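Long-range contact in Cag-Z (Helicobacter pylori, PDB 1S2X), which is of unknown function but is encoded on the cag pathogenicity island, which specifies a type IV secretion system: residues N82-S87 / Q173-K178. The protein carries 1 engineered substitution. Numbering follows the deposited sequence.
Sequences NLVLAS and QDIGTK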
loop_
_atom_site.group_PDB
_atom_site.type_symbol
_atom_site.label_atom_id
_atom_site.label_comp_id
_atom_site.label_asym_id
_atom_site.label_seq_id
_atom_site.Cartn_x
_atom_site.Cartn_y
_atom_site.Cartn_z
ATOM N N ASN A 82 -7.801 6.579 0.709
ATOM C CA ASN A 82 -9.119 6.534 0.097
ATOM C C ASN A 82 -9.736 5.141 0.183
ATOM O O ASN A 82 -10.890 4.971 0.558
ATOM C CB ASN A 82 -9.045 6.936 -1.373
ATOM C CG ASN A 82 -8.578 8.372 -1.532
ATOM O OD1 ASN A 82 -8.380 9.063 -0.531
ATOM N ND2 ASN A 82 -8.404 8.796 -2.780
ATOM N N LEU A 83 -8.941 4.140 -0.187
ATOM C CA LEU A 83 -9.359 2.752 -0.139
ATOM C C LEU A 83 -9.735 2.312 1.264
ATOM O O LEU A 83 -10.768 1.692 1.497
ATOM C CB LEU A 83 -8.220 1.836 -0.640
ATOM C CG LEU A 83 -8.573 0.344 -0.559
ATOM C CD1 LEU A 83 -8.686 -0.232 -1.959
ATOM C CD2 LEU A 83 -7.552 -0.410 0.274
ATOM N N VAL A 84 -8.861 2.621 2.221
ATOM C CA VAL A 84 -9.099 2.240 3.607
ATOM C C VAL A 84 -10.380 2.877 4.142
ATOM O O VAL A 84 -11.152 2.199 4.826
ATOM C CB VAL A 84 -7.916 2.620 4.508
ATOM C CG1 VAL A 84 -8.265 2.487 5.989
ATOM C CG2 VAL A 84 -6.720 1.745 4.149
ATOM N N LEU A 85 -10.563 4.152 3.817
ATOM C CA LEU A 85 -11.732 4.896 4.265
ATOM C C LEU A 85 -13.002 4.273 3.690
ATOM O O LEU A 85 -13.952 3.991 4.424
ATOM C CB LEU A 85 -11.600 6.366 3.879
ATOM C CG LEU A 85 -12.700 7.303 4.386
ATOM C CD1 LEU A 85 -12.731 7.343 5.905
ATOM C CD2 LEU A 85 -12.513 8.696 3.810
ATOM N N ALA A 86 -12.975 4.074 2.378
ATOM C CA ALA A 86 -14.096 3.554 1.619
ATOM C C ALA A 86 -14.502 2.157 2.109
ATOM O O ALA A 86 -15.704 1.880 2.094
ATOM C CB ALA A 86 -13.817 3.485 0.127
ATOM N N SER A 87 -13.530 1.363 2.504
ATOM C CA SER A 87 -13.675 0.021 3.043
ATOM C C SER A 87 -14.312 0.085 4.434
ATOM O O SER A 87 -15.180 -0.715 4.777
ATOM C CB SER A 87 -12.320 -0.691 3.112
ATOM O OG SER A 87 -11.854 -1.099 1.837
ATOM N N GLN A 173 -1.471 1.662 10.901
ATOM C CA GLN A 173 -1.814 1.921 12.295
ATOM C C GLN A 173 -3.281 2.321 12.408
ATOM O O GLN A 173 -3.968 1.948 13.355
ATOM C CB GLN A 173 -0.924 2.999 12.921
ATOM C CG GLN A 173 0.313 2.433 13.607
ATOM C CD GLN A 173 1.229 3.477 14.205
ATOM O OE1 GLN A 173 1.982 4.144 13.491
ATOM N NE2 GLN A 173 1.183 3.626 15.538
ATOM N N ASP A 174 -3.737 3.081 11.416
ATOM C CA ASP A 174 -5.139 3.486 11.398
ATOM C C ASP A 174 -6.074 2.336 11.018
ATOM O O ASP A 174 -7.207 2.294 11.512
ATOM C CB ASP A 174 -5.321 4.658 10.440
ATOM C CG ASP A 174 -6.724 5.228 10.457
ATOM O OD1 ASP A 174 -7.415 5.011 9.433
ATOM O OD2 ASP A 174 -7.109 5.879 11.452
ATOM N N ILE A 175 -5.629 1.430 10.158
ATOM C CA ILE A 175 -6.360 0.220 9.797
ATOM C C ILE A 175 -6.628 -0.595 11.064
ATOM O O ILE A 175 -7.748 -1.077 11.247
ATOM C CB ILE A 175 -5.588 -0.635 8.786
ATOM C CG1 ILE A 175 -5.620 -0.090 7.350
ATOM C CG2 ILE A 175 -6.071 -2.071 8.804
ATOM C CD1 ILE A 175 -4.646 -0.790 6.424
ATOM N N GLY A 176 -5.588 -0.694 11.895
ATOM C CA GLY A 176 -5.614 -1.361 13.185
ATOM C C GLY A 176 -6.617 -0.740 14.138
ATOM O O GLY A 176 -7.338 -1.427 14.870
ATOM N N THR A 177 -6.697 0.590 14.133
ATOM C CA THR A 177 -7.705 1.286 14.925
ATOM C C THR A 177 -9.104 1.173 14.345
ATOM O O THR A 177 -10.103 1.187 15.071
ATOM C CB THR A 177 -7.365 2.787 15.020
ATOM O OG1 THR A 177 -6.063 2.857 15.593
ATOM C CG2 THR A 177 -8.345 3.501 15.936
ATOM N N LYS A 178 -9.177 1.073 13.017
ATOM C CA LYS A 178 -10.496 0.943 12.399
ATOM C C LYS A 178 -10.988 -0.489 12.581
ATOM O O LYS A 178 -12.182 -0.761 12.687
ATOM C CB LYS A 178 -10.444 1.356 10.932
ATOM C CG LYS A 178 -10.456 2.862 10.690
ATOM C CD LYS A 178 -10.207 3.171 9.225
ATOM C CE LYS A 178 -10.850 4.483 8.792
ATOM N NZ LYS A 178 -9.963 5.653 9.058
#
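Val-84 and Ile-175 mark the level at which two parallel helices come together: their CA atoms lie 7.1 Å apart. The short segments 82-87 and 173-178 run in the same direction, inclined by only 2°, with axes 11.0 Å apart at closest approach. No hydrogen bond crosses this gap; apolar contact does. Val-84 points toward the second helix and splits its two methyls between partners. Val-84 CG2 rests on CG1 of Ile-175 at 3.9 Å, the two side chains crossing at about a right angle. Val-84 CG1, set anti to the backbone N (chi1 168°), meets the same Ile-175 methylene and also CD of Lys-178, 3.8 Å away from the latter. The isoleucine reaches the valine through its longer branch, CG1 and CD1, the second of which follows on to Val-84 CG2.

Lys-178 shows how a charged residue can serve such an interface. Its aliphatic chain lies obliquely against Val-84 and is then bent at its last torsion (chi4 86°), where Lys-178 NZ forms a salt bridge with Asp-174 OD1 at 2.7 Å, one turn back on the same helix. The carboxylate uses its syn lone pair, and this bond turns the ammonium back along its own helix while CD stays against the valine. Leu-85 adds a looser contact at the exposed margin, Leu-85 CD1 lying 4.5 Å from Lys-178 CE. Lys-178 also makes a cation-pi contact with Tyr-88, one residue beyond segment 82-87, while Ile-175 packs onto Asn-120 and Thr-123 of helix 105-135. The methyls of Val-84, the CG1-CD1 branch of Ile-175 and CD of Lys-178 thus join helices 74-101 and 161-183 side by side, with helix 105-135 against both. Val-84 and Ile-175 belong to the buried side of this parallel pair in an all-alpha bundle; Leu-85, Asp-174 and Lys-178 form its more open flank.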